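PDB 1UZB: 1-pyrroline-5-carboxylate dehydrogenase from Thermus thermophilus, which probably catalyses the oxidation of glutamate gamma-semialdehyde, the open form of 1-pyrroline-5-carboxylate, to glutamate in proline degradation. Local coordinates for residues 10-14 against 128-133; 317-321 against 359-364; 349-353 against 398-402. All blocks are in the same frame, centred on the assembly; numbering follows the deposited sequence.

From the N terminus, contact 1 comes first: residues 10-14, just ahead of helix 17-32, fold back onto the start of helix 128-149, closing a long excursion through helices and a small sheet. Contact 2 opens much later, when the loop after helix 303-315 meets the loop before helix 366-379. Before it closes, contact 3 has begun at 349-353, and it ends at 398-402, where the chain enters strand 402-405, next to the edge strand of the seven-stranded sheet. Contacts 2 and 3 therefore cross, and backbone bonds of Leu360 to Ser350 and Gly352 join them. Contact 1 stands in series with both, linked to contact 2 by the salt bridge Glu130-Lys321.

Contact 1: 10-14 against 128-133; sequences PIETF and WVEASA
Phe14 and Trp128 form a T-shaped pair: the indole directs an edge at the phenyl face, with the planes 76° apart. Trp128 CE3 does the touching, 3.7 Å from Phe14 CG and offset toward the rim of the ring. The opposite phenyl face is covered by Glu12 CG, over the ring centre, so the phenylalanine is sandwiched between its own segment and the helix. Beyond the rings, Ser132 OG accepts the N-H of Glu12 at 3.0 Å, a bent bond of 137°, in one of the two deposited conformers of Ser132. At the other end Ile11 lays its CD1 methyl against Ala133 CB, 3.9 Å away; a small alanine suits the spot because it lets the branched side chain lie close to the helix.

What sets these groups is local. The Glu12 chain leaves with CG anti to its nitrogen (chi1 -178°) and then bends at chi2, bringing OE2 to the N-H of Phe14 at 2.7 Å through its anti lone pair, with a weak second bond from Thr13 N. The two bonds hold the Glu12 carboxylate against the backbone of Thr13 and Phe14, with CG over the Phe14 ring. The carbonyl oxygen of Glu12 is buried with no hydrogen-bond partner in the model. Farther out, Ser132 OG is also bonded to Glu117 and Trp128 NE1 to the carbonyl of Glu355. The segment thus lies on the first turns of helix 128-149, with helix 17-32 touching both aromatic residues through Met23 and helix 113-124 touching Phe14 through Arg114 and Glu117.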
ATOM      1  N   PRO A  10       0.469 -30.441  -2.774  1.00  9.90           N
ATOM      2  CA  PRO A  10       0.568 -31.237  -4.001  1.00 11.30           C
ATOM      3  C   PRO A  10      -0.264 -32.516  -3.944  1.00 10.79           C
ATOM      4  O   PRO A  10      -0.301 -33.192  -2.920  1.00 13.05           O
ATOM      5  CB  PRO A  10       2.061 -31.533  -4.094  1.00 12.87           C
ATOM      6  CG  PRO A  10       2.675 -30.311  -3.491  1.00 12.59           C
ATOM      7  CD  PRO A  10       1.808 -30.093  -2.269  1.00 11.46           C
ATOM      8  N   ILE A  11      -0.935 -32.832  -5.046  1.00 10.52           N
ATOM      9  CA  ILE A  11      -1.751 -34.038  -5.134  1.00 10.48           C
ATOM     10  C   ILE A  11      -0.863 -35.169  -5.642  1.00 10.37           C
ATOM     11  O   ILE A  11      -0.309 -35.088  -6.739  1.00 11.79           O
ATOM     12  CB  ILE A  11      -2.935 -33.837  -6.105  1.00 10.08           C
ATOM     13  CG1 ILE A  11      -3.829 -32.701  -5.597  1.00 11.22           C
ATOM     14  CG2 ILE A  11      -3.743 -35.125  -6.227  1.00 10.54           C
ATOM     15  CD1 ILE A  11      -4.967 -32.338  -6.531  1.00 14.02           C
ATOM     16  N   GLU A  12      -0.726 -36.215  -4.836  1.00 10.28           N
ATOM     17  CA  GLU A  12       0.109 -37.356  -5.189  1.00 10.77           C
ATOM     18  C   GLU A  12      -0.451 -38.139  -6.374  1.00 11.61           C
ATOM     19  O   GLU A  12      -1.645 -38.436  -6.426  1.00 12.13           O
ATOM     20  CB  GLU A  12       0.260 -38.275  -3.974  1.00 11.14           C
ATOM     21  CG  GLU A  12       1.145 -39.487  -4.208  1.00 11.07           C
ATOM     22  CD  GLU A  12       2.544 -39.115  -4.664  1.00 11.41           C
ATOM     23  OE1 GLU A  12       3.258 -38.416  -3.910  1.00 14.37           O
ATOM     24  OE2 GLU A  12       2.928 -39.523  -5.778  1.00 13.37           O
ATOM     25  N   THR A  13       0.425 -38.472  -7.319  1.00 13.55           N
ATOM     26  CA  THR A  13       0.045 -39.224  -8.512  1.00 15.42           C
ATOM     27  C   THR A  13       0.476 -40.689  -8.402  1.00 14.71           C
ATOM     28  O   THR A  13       0.038 -41.536  -9.180  1.00 15.60           O
ATOM     29  CB  THR A  13       0.694 -38.620  -9.769  1.00 16.33           C
ATOM     30  OG1 THR A  13       2.119 -38.647  -9.623  1.00 18.51           O
ATOM     31  CG2 THR A  13       0.236 -37.181  -9.967  1.00 19.33           C
ATOM     32  N   PHE A  14       1.343 -40.972  -7.435  1.00 14.33           N
ATOM     33  CA  PHE A  14       1.845 -42.324  -7.193  1.00 15.24           C
ATOM     34  C   PHE A  14       2.592 -42.907  -8.388  1.00 17.12           C
ATOM     35  O   PHE A  14       2.417 -44.077  -8.733  1.00 18.09           O
ATOM     36  CB  PHE A  14       0.696 -43.257  -6.799  1.00 13.46           C
ATOM     37  CG  PHE A  14      -0.105 -42.764  -5.632  1.00 11.05           C
ATOM     38  CD1 PHE A  14      -1.266 -42.021  -5.831  1.00 11.03           C
ATOM     39  CD2 PHE A  14       0.324 -43.003  -4.332  1.00 10.76           C
ATOM     40  CE1 PHE A  14      -1.987 -41.522  -4.747  1.00 10.59           C
ATOM     41  CE2 PHE A  14      -0.387 -42.508  -3.243  1.00 11.36           C
ATOM     42  CZ  PHE A  14      -1.545 -41.766  -3.450  1.00 10.95           C
ATOM     43  N   TRP A 128      -6.882 -44.214  -5.881  1.00  6.34           N
ATOM     44  CA  TRP A 128      -5.763 -43.544  -5.223  1.00  7.02           C
ATOM     45  C   TRP A 128      -5.633 -42.034  -5.404  1.00  5.83           C
ATOM     46  O   TRP A 128      -5.448 -41.309  -4.425  1.00  5.76           O
ATOM     47  CB  TRP A 128      -4.455 -44.218  -5.633  1.00  7.65           C
ATOM     48  CG  TRP A 128      -4.320 -45.657  -5.200  1.00  7.97           C
ATOM     49  CD1 TRP A 128      -5.326 -46.526  -4.858  1.00  8.63           C
ATOM     50  CD2 TRP A 128      -3.107 -46.408  -5.138  1.00  8.80           C
ATOM     51  NE1 TRP A 128      -4.805 -47.773  -4.590  1.00  8.41           N
ATOM     52  CE2 TRP A 128      -3.445 -47.727  -4.756  1.00  7.71           C
ATOM     53  CE3 TRP A 128      -1.761 -46.094  -5.374  1.00  9.82           C
ATOM     54  CZ2 TRP A 128      -2.483 -48.732  -4.603  1.00  9.87           C
ATOM     55  CZ3 TRP A 128      -0.804 -47.094  -5.222  1.00 12.14           C
ATOM     56  CH2 TRP A 128      -1.174 -48.396  -4.840  1.00 10.39           C
ATOM     57  N   VAL A 129      -5.712 -41.551  -6.640  1.00  6.85           N
ATOM     58  CA  VAL A 129      -5.565 -40.115  -6.861  1.00  7.47           C
ATOM     59  C   VAL A 129      -6.766 -39.306  -6.375  1.00  6.11           C
ATOM     60  O   VAL A 129      -6.604 -38.181  -5.899  1.00  6.72           O
ATOM     61  CB  VAL A 129      -5.256 -39.801  -8.345  1.00  8.57           C
ATOM     62  CG1 VAL A 129      -3.975 -40.510  -8.765  0.50 11.55           C
ATOM     63  CG2 VAL A 129      -6.424 -40.210  -9.223  0.50 10.15           C
ATOM     64  N   GLU A 130      -7.971 -39.861  -6.491  1.00  5.95           N
ATOM     65  CA  GLU A 130      -9.146 -39.152  -5.997  1.00  5.31           C
ATOM     66  C   GLU A 130      -9.000 -39.015  -4.478  1.00  5.15           C
ATOM     67  O   GLU A 130      -9.332 -37.976  -3.902  1.00  6.03           O
ATOM     68  CB  GLU A 130     -10.426 -39.924  -6.334  1.00  5.64           C
ATOM     69  CG  GLU A 130     -10.845 -39.879  -7.807  1.00  8.76           C
ATOM     70  CD  GLU A 130     -11.218 -38.481  -8.293  1.00  8.69           C
ATOM     71  OE1 GLU A 130     -11.709 -37.666  -7.481  1.00  9.94           O
ATOM     72  OE2 GLU A 130     -11.043 -38.205  -9.500  1.00 12.59           O
ATOM     73  N   ALA A 131      -8.490 -40.061  -3.832  1.00  5.38           N
ATOM     74  CA  ALA A 131      -8.292 -40.027  -2.388  1.00  5.28           C
ATOM     75  C   ALA A 131      -7.234 -38.985  -2.016  1.00  5.52           C
ATOM     76  O   ALA A 131      -7.418 -38.215  -1.075  1.00  6.24           O
ATOM     77  CB  ALA A 131      -7.874 -41.408  -1.882  1.00  6.55           C
ATOM     78  N   SER A 132      -6.131 -38.952  -2.759  1.00  5.05           N
ATOM     79  CA  SER A 132      -5.072 -37.992  -2.467  1.00  5.87           C
ATOM     80  C   SER A 132      -5.559 -36.554  -2.649  1.00  5.39           C
ATOM     81  O   SER A 132      -5.225 -35.675  -1.854  1.00  6.03           O
ATOM     82  CB  SER A 132      -3.857 -38.252  -3.359  1.00  7.85           C
ATOM     83  OG  SER A 132      -2.794 -37.376  -3.039  0.50  3.50           O
ATOM     84  N   ALA A 133      -6.352 -36.311  -3.687  1.00  5.81           N
ATOM     85  CA  ALA A 133      -6.867 -34.967  -3.930  1.00  5.54           C
ATOM     86  C   ALA A 133      -7.769 -34.512  -2.785  1.00  6.50           C
ATOM     87  O   ALA A 133      -7.752 -33.345  -2.397  1.00  5.88           O
ATOM     88  CB  ALA A 133      -7.637 -34.929  -5.249  1.00  7.71           C
TER

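Contact 2: 317-321 against 359-364; sequences FQGQK and DLGPVV
Gln318 OE1 receives the N-H of Gly361 from almost directly above its carbonyl plane: the N-O distance is 2.9 Å and the bond is fairly straight at the hydrogen (160°), yet the C=O...N angle is only 88°, well off either lone pair. The side chain is bent at chi2 (77°), which lays its amide against the 359-364 backbone instead of pointing it end-on. The same amide reaches Pro362 O with NE2 at 2.8 Å, and NE2 has a second acceptor in Gly125 O. Glycine suits position 361 because a beta carbon on Gly361 would run into Pro362 CD and would come 3.6 Å from Gln318 NE2.

Gln320 behaves differently. Extended beyond CG, it holds OE1 at 2.9 Å from Val364 N, and here the donor lies in the carbonyl plane on a lone pair. Its NE2 rests over one face of the Phe317 ring and makes a weak bond to Phe317 O. A water bridges Gln320 NE2 and Pro362 O; another joins Phe317 N to Asp359 O. Leu360 adds aliphatic cover, with CD2 4.1 Å from Gln318 CG. Phe317, Gln318 and Gly319 all have positive phi, a left-handed run in which glycine is at ease, and Gln320 is the centre of an inverse gamma turn.

Segment 317-321 precedes the position that in aldehyde dehydrogenases of this sequence pattern carries the active-site cysteine, so the contact probably lies on the approach to the catalytic centre. Glutamine is well chosen here: each neutral amide offers a donor and an acceptor together, so several backbone groups (Gly361 N, Pro362 O, Val364 N) find partners without these glutamines adding a charge.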
ATOM      1  N   PHE A 317     -14.289 -40.222  -9.688  1.00  5.69           N
ATOM      2  CA  PHE A 317     -15.020 -40.684  -8.504  1.00  5.06           C
ATOM      3  C   PHE A 317     -16.440 -41.113  -8.884  1.00  4.95           C
ATOM      4  O   PHE A 317     -17.422 -40.803  -8.207  1.00  5.00           O
ATOM      5  CB  PHE A 317     -15.064 -39.637  -7.380  1.00  5.95           C
ATOM      6  CG  PHE A 317     -15.629 -40.177  -6.074  1.00  4.72           C
ATOM      7  CD1 PHE A 317     -15.273 -41.450  -5.617  1.00  6.42           C
ATOM      8  CD2 PHE A 317     -16.530 -39.430  -5.321  1.00  6.66           C
ATOM      9  CE1 PHE A 317     -15.811 -41.970  -4.435  1.00  5.86           C
ATOM     10  CE2 PHE A 317     -17.072 -39.944  -4.134  1.00  6.95           C
ATOM     11  CZ  PHE A 317     -16.711 -41.218  -3.693  1.00  6.18           C
ATOM     12  N   GLN A 318     -16.528 -41.810 -10.012  1.00  4.76           N
ATOM     13  CA  GLN A 318     -17.783 -42.354 -10.493  1.00  5.81           C
ATOM     14  C   GLN A 318     -18.897 -41.320 -10.688  1.00  5.87           C
ATOM     15  O   GLN A 318     -20.085 -41.641 -10.580  1.00  6.05           O
ATOM     16  CB  GLN A 318     -18.236 -43.460  -9.531  1.00  7.03           C
ATOM     17  CG  GLN A 318     -17.243 -44.638  -9.372  1.00  6.46           C
ATOM     18  CD  GLN A 318     -16.025 -44.345  -8.484  1.00  5.15           C
ATOM     19  OE1 GLN A 318     -14.960 -43.944  -8.966  1.00  5.93           O
ATOM     20  NE2 GLN A 318     -16.183 -44.552  -7.180  1.00  6.91           N
ATOM     21  N   GLY A 319     -18.510 -40.084 -10.991  1.00  5.05           N
ATOM     22  CA  GLY A 319     -19.481 -39.022 -11.200  1.00  5.14           C
ATOM     23  C   GLY A 319     -20.201 -38.565  -9.945  1.00  4.55           C
ATOM     24  O   GLY A 319     -21.187 -37.828 -10.019  1.00  5.50           O
ATOM     25  N   GLN A 320     -19.707 -38.989  -8.785  1.00  5.11           N
ATOM     26  CA  GLN A 320     -20.321 -38.628  -7.512  1.00  5.46           C
ATOM     27  C   GLN A 320     -19.771 -37.317  -6.975  1.00  5.90           C
ATOM     28  O   GLN A 320     -19.266 -37.244  -5.854  1.00  6.50           O
ATOM     29  CB  GLN A 320     -20.107 -39.755  -6.498  1.00  5.42           C
ATOM     30  CG  GLN A 320     -20.694 -41.084  -6.954  1.00  4.08           C
ATOM     31  CD  GLN A 320     -20.362 -42.227  -6.021  1.00  5.16           C
ATOM     32  OE1 GLN A 320     -21.252 -42.887  -5.485  1.00  6.17           O
ATOM     33  NE2 GLN A 320     -19.069 -42.475  -5.827  1.00  6.08           N
ATOM     34  N   LYS A 321     -19.867 -36.276  -7.796  1.00  5.64           N
ATOM     35  CA  LYS A 321     -19.392 -34.951  -7.417  1.00  5.49           C
ATOM     36  C   LYS A 321     -20.433 -33.916  -7.806  1.00  6.05           C
ATOM     37  O   LYS A 321     -21.072 -34.023  -8.856  1.00  6.18           O
ATOM     38  CB  LYS A 321     -18.083 -34.618  -8.136  1.00  5.66           C
ATOM     39  CG  LYS A 321     -16.955 -35.596  -7.883  1.00  6.05           C
ATOM     40  CD  LYS A 321     -15.672 -35.124  -8.540  1.00  6.54           C
ATOM     41  CE  LYS A 321     -14.557 -36.122  -8.311  1.00  6.00           C
ATOM     42  NZ  LYS A 321     -13.287 -35.657  -8.930  1.00  7.88           N
ATOM     43  N   ASP A 359      -9.867 -46.900 -12.797  1.00  7.59           N
ATOM     44  CA  ASP A 359     -10.313 -45.579 -13.215  1.00  8.02           C
ATOM     45  C   ASP A 359     -11.577 -45.244 -12.432  1.00  7.96           C
ATOM     46  O   ASP A 359     -11.790 -44.096 -12.044  1.00  8.86           O
ATOM     47  CB  ASP A 359     -10.593 -45.550 -14.717  1.00  9.11           C
ATOM     48  CG  ASP A 359      -9.335 -45.712 -15.543  1.00  9.91           C
ATOM     49  OD1 ASP A 359      -8.331 -45.036 -15.231  1.00 14.83           O
ATOM     50  OD2 ASP A 359      -9.349 -46.506 -16.504  1.00 11.56           O
ATOM     51  N   LEU A 360     -12.412 -46.256 -12.205  1.00  6.92           N
ATOM     52  CA  LEU A 360     -13.641 -46.089 -11.438  1.00  6.70           C
ATOM     53  C   LEU A 360     -13.785 -47.171 -10.386  1.00  5.99           C
ATOM     54  O   LEU A 360     -13.582 -48.352 -10.664  1.00  6.81           O
ATOM     55  CB  LEU A 360     -14.887 -46.159 -12.324  1.00  8.09           C
ATOM     56  CG  LEU A 360     -15.345 -44.924 -13.095  1.00  6.95           C
ATOM     57  CD1 LEU A 360     -14.506 -44.774 -14.348  1.00 10.20           C
ATOM     58  CD2 LEU A 360     -16.812 -45.073 -13.465  1.00  9.71           C
ATOM     59  N   GLY A 361     -14.117 -46.754  -9.173  1.00  6.24           N
ATOM     60  CA  GLY A 361     -14.361 -47.703  -8.111  1.00  7.12           C
ATOM     61  C   GLY A 361     -15.868 -47.908  -8.138  1.00  6.58           C
ATOM     62  O   GLY A 361     -16.502 -47.677  -9.167  1.00  7.01           O
ATOM     63  N   PRO A 362     -16.475 -48.333  -7.026  1.00  6.24           N
ATOM     64  CA  PRO A 362     -17.918 -48.566  -6.928  1.00  6.19           C
ATOM     65  C   PRO A 362     -18.634 -47.291  -6.504  1.00  6.36           C
ATOM     66  O   PRO A 362     -17.993 -46.339  -6.056  1.00  5.91           O
ATOM     67  CB  PRO A 362     -18.001 -49.608  -5.829  1.00  5.65           C
ATOM     68  CG  PRO A 362     -16.965 -49.095  -4.868  1.00  6.11           C
ATOM     69  CD  PRO A 362     -15.797 -48.727  -5.777  1.00  7.49           C
ATOM     70  N   VAL A 363     -19.955 -47.253  -6.652  1.00  6.11           N
ATOM     71  CA  VAL A 363     -20.682 -46.096  -6.157  1.00  6.73           C
ATOM     72  C   VAL A 363     -20.706 -46.355  -4.647  1.00  6.59           C
ATOM     73  O   VAL A 363     -20.451 -47.478  -4.199  1.00  6.62           O
ATOM     74  CB  VAL A 363     -22.096 -45.955  -6.777  1.00  6.91           C
ATOM     75  CG1 VAL A 363     -21.962 -45.581  -8.248  1.00  7.17           C
ATOM     76  CG2 VAL A 363     -22.888 -47.233  -6.624  1.00  7.50           C
ATOM     77  N   VAL A 364     -21.010 -45.331  -3.862  1.00  8.42           N
ATOM     78  CA  VAL A 364     -20.922 -45.441  -2.410  1.00  7.34           C
ATOM     79  C   VAL A 364     -21.792 -46.402  -1.603  1.00  7.91           C
ATOM     80  O   VAL A 364     -21.361 -46.871  -0.549  1.00  7.46           O
ATOM     81  CB  VAL A 364     -21.024 -44.031  -1.768  1.00  8.26           C
ATOM     82  CG1 VAL A 364     -22.478 -43.625  -1.600  1.00  7.93           C
ATOM     83  CG2 VAL A 364     -20.279 -44.008  -0.444  1.00  8.94           C
TER
HETATM   84  O   HOH W   1     -12.078 -41.921 -10.387  1.00  8.08           O
HETATM   85  O   HOH W   2     -18.329 -44.558  -4.013  1.00  5.68           O

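Contact 3: 349-353 against 398-402; sequences LSVGP and FIAPT
Val351 and Pro401 reach toward each other, the CG2 methyl of the valine 3.9 Å from CD of the proline. The other branch, CG1, turns to Phe398: here the two side chains slide past each other in opposite directions, and Val351 CG1 comes within 4.1 Å of Phe398 CB. A beta-branched residue suits this place because its two methyls can serve both neighbours at once; with CG1 anti to the backbone nitrogen (chi1 -173°), they are split between the phenylalanine and the proline. Leu349 approaches Pro401 aslant, its CD1 touching CG of the same proline ring.

Both segments are extended and run nearly antiparallel, their directions 168° apart, but they are not strands of one sheet: the nearest alpha carbons, those of Gly352 and Phe398, are 6.9 Å apart, the two backbones make no hydrogen bonds to each other, and the contact is side chain to side chain or side chain to the Gly352-Pro353 peptide. The 398-402 segment leads into strand 402-405 of the seven-stranded sheet, while 349-353 follows helix 332-346, and Ser350 and Gly352 make backbone hydrogen bonds to Leu360.

The Phe398 ring packs obliquely against the Gly352-Pro353 peptide. Gly352 CA makes an off-centre CH-pi contact, 4.3 Å from the ring centroid, and Gly352 O comes 3.3 Å from Phe398 CE1. Glycine, nearly fully extended, suits the position, since a beta carbon there would run into CD of the following proline. Pro353 crosses the phenyl group at about a right angle, CD 4.0 Å from Phe398 CZ. Replacing Phe398 by an alanine would keep CB against Val351 but would probably open a gap beside the Gly352-Pro353 peptide, costing the CH-pi contact and the packing on Pro353. Pro362 also packs on the aromatic side chain, and Tyr315 of helix 303-315 touches both Leu349 and Pro401.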
ATOM      1  N   LEU A 349     -12.173 -47.272 -19.885  1.00 10.48           N
ATOM      2  CA  LEU A 349     -12.067 -47.067 -18.445  1.00  9.76           C
ATOM      3  C   LEU A 349     -12.223 -48.367 -17.661  1.00  9.88           C
ATOM      4  O   LEU A 349     -13.139 -49.150 -17.913  1.00 11.46           O
ATOM      5  CB  LEU A 349     -13.125 -46.058 -17.984  1.00  9.04           C
ATOM      6  CG  LEU A 349     -13.028 -44.635 -18.540  1.00  9.34           C
ATOM      7  CD1 LEU A 349     -14.240 -43.834 -18.087  1.00 10.94           C
ATOM      8  CD2 LEU A 349     -11.737 -43.976 -18.070  1.00 10.98           C
ATOM      9  N   SER A 350     -11.320 -48.594 -16.711  1.00  8.05           N
ATOM     10  CA  SER A 350     -11.383 -49.792 -15.883  1.00  8.63           C
ATOM     11  C   SER A 350     -12.298 -49.545 -14.688  1.00  8.76           C
ATOM     12  O   SER A 350     -12.391 -48.423 -14.184  1.00  8.99           O
ATOM     13  CB  SER A 350      -9.984 -50.180 -15.398  1.00 10.12           C
ATOM     14  OG  SER A 350      -9.410 -49.164 -14.595  1.00 10.38           O
ATOM     15  N   VAL A 351     -12.979 -50.597 -14.246  1.00  7.73           N
ATOM     16  CA  VAL A 351     -13.892 -50.511 -13.115  1.00  8.36           C
ATOM     17  C   VAL A 351     -13.627 -51.691 -12.191  1.00  8.16           C
ATOM     18  O   VAL A 351     -13.583 -52.837 -12.638  1.00  9.76           O
ATOM     19  CB  VAL A 351     -15.364 -50.579 -13.575  1.00  8.24           C
ATOM     20  CG1 VAL A 351     -16.289 -50.305 -12.402  1.00 10.54           C
ATOM     21  CG2 VAL A 351     -15.609 -49.587 -14.705  1.00 10.71           C
ATOM     22  N   GLY A 352     -13.449 -51.421 -10.905  1.00  7.26           N
ATOM     23  CA  GLY A 352     -13.197 -52.506  -9.977  1.00  8.00           C
ATOM     24  C   GLY A 352     -12.947 -52.021  -8.569  1.00  7.68           C
ATOM     25  O   GLY A 352     -13.135 -50.842  -8.282  1.00  6.88           O
ATOM     26  N   PRO A 353     -12.532 -52.912  -7.656  1.00  7.48           N
ATOM     27  CA  PRO A 353     -12.265 -52.529  -6.268  1.00  7.75           C
ATOM     28  C   PRO A 353     -11.337 -51.320  -6.219  1.00  6.87           C
ATOM     29  O   PRO A 353     -10.300 -51.292  -6.889  1.00  6.88           O
ATOM     30  CB  PRO A 353     -11.611 -53.775  -5.689  1.00  7.86           C
ATOM     31  CG  PRO A 353     -12.269 -54.887  -6.465  1.00  7.57           C
ATOM     32  CD  PRO A 353     -12.280 -54.350  -7.871  1.00  8.27           C
ATOM     33  N   PHE A 398     -20.609 -51.760  -8.412  1.00  8.41           N
ATOM     34  CA  PHE A 398     -19.982 -51.330  -9.651  1.00  8.72           C
ATOM     35  C   PHE A 398     -20.952 -51.053 -10.793  1.00  9.51           C
ATOM     36  O   PHE A 398     -21.727 -51.923 -11.195  1.00 11.43           O
ATOM     37  CB  PHE A 398     -18.961 -52.380 -10.094  1.00  9.98           C
ATOM     38  CG  PHE A 398     -17.934 -52.706  -9.046  1.00 10.46           C
ATOM     39  CD1 PHE A 398     -17.064 -51.727  -8.577  1.00 11.90           C
ATOM     40  CD2 PHE A 398     -17.836 -53.994  -8.525  1.00 13.32           C
ATOM     41  CE1 PHE A 398     -16.111 -52.023  -7.602  1.00 11.42           C
ATOM     42  CE2 PHE A 398     -16.888 -54.299  -7.551  1.00 13.65           C
ATOM     43  CZ  PHE A 398     -16.025 -53.312  -7.090  1.00 13.11           C
ATOM     44  N   ILE A 399     -20.895 -49.830 -11.311  1.00  8.91           N
ATOM     45  CA  ILE A 399     -21.732 -49.410 -12.427  1.00  9.33           C
ATOM     46  C   ILE A 399     -20.808 -48.958 -13.553  1.00  9.19           C
ATOM     47  O   ILE A 399     -19.844 -48.225 -13.326  1.00  9.77           O
ATOM     48  CB  ILE A 399     -22.661 -48.244 -12.028  1.00  9.21           C
ATOM     49  CG1 ILE A 399     -23.578 -48.683 -10.886  1.00  8.87           C
ATOM     50  CG2 ILE A 399     -23.492 -47.807 -13.226  1.00  9.30           C
ATOM     51  CD1 ILE A 399     -24.505 -47.600 -10.380  1.00  9.82           C
ATOM     52  N   ALA A 400     -21.099 -49.406 -14.768  1.00  9.59           N
ATOM     53  CA  ALA A 400     -20.280 -49.058 -15.920  1.00  8.69           C
ATOM     54  C   ALA A 400     -20.494 -47.626 -16.398  1.00  9.25           C
ATOM     55  O   ALA A 400     -21.595 -47.086 -16.292  1.00  9.09           O
ATOM     56  CB  ALA A 400     -20.573 -50.024 -17.065  1.00 11.77           C
ATOM     57  N   PRO A 401     -19.429 -46.982 -16.912  1.00  9.48           N
ATOM     58  CA  PRO A 401     -19.534 -45.611 -17.416  1.00  8.03           C
ATOM     59  C   PRO A 401     -20.673 -45.633 -18.428  1.00  8.17           C
ATOM     60  O   PRO A 401     -20.689 -46.458 -19.345  1.00  8.59           O
ATOM     61  CB  PRO A 401     -18.173 -45.382 -18.064  1.00  8.98           C
ATOM     62  CG  PRO A 401     -17.265 -46.156 -17.170  1.00  8.36           C
ATOM     63  CD  PRO A 401     -18.031 -47.449 -16.951  1.00 10.36           C
ATOM     64  N   THR A 402     -21.622 -44.723 -18.256  1.00  6.82           N
ATOM     65  CA  THR A 402     -22.797 -44.679 -19.105  1.00  7.53           C
ATOM     66  C   THR A 402     -22.951 -43.388 -19.893  1.00  7.10           C
ATOM     67  O   THR A 402     -22.661 -42.300 -19.391  1.00  7.04           O
ATOM     68  CB  THR A 402     -24.046 -44.907 -18.240  1.00  7.43           C
ATOM     69  OG1 THR A 402     -23.915 -46.161 -17.559  1.00  8.49           O
ATOM     70  CG2 THR A 402     -25.308 -44.914 -19.088  1.00  8.48           C
TER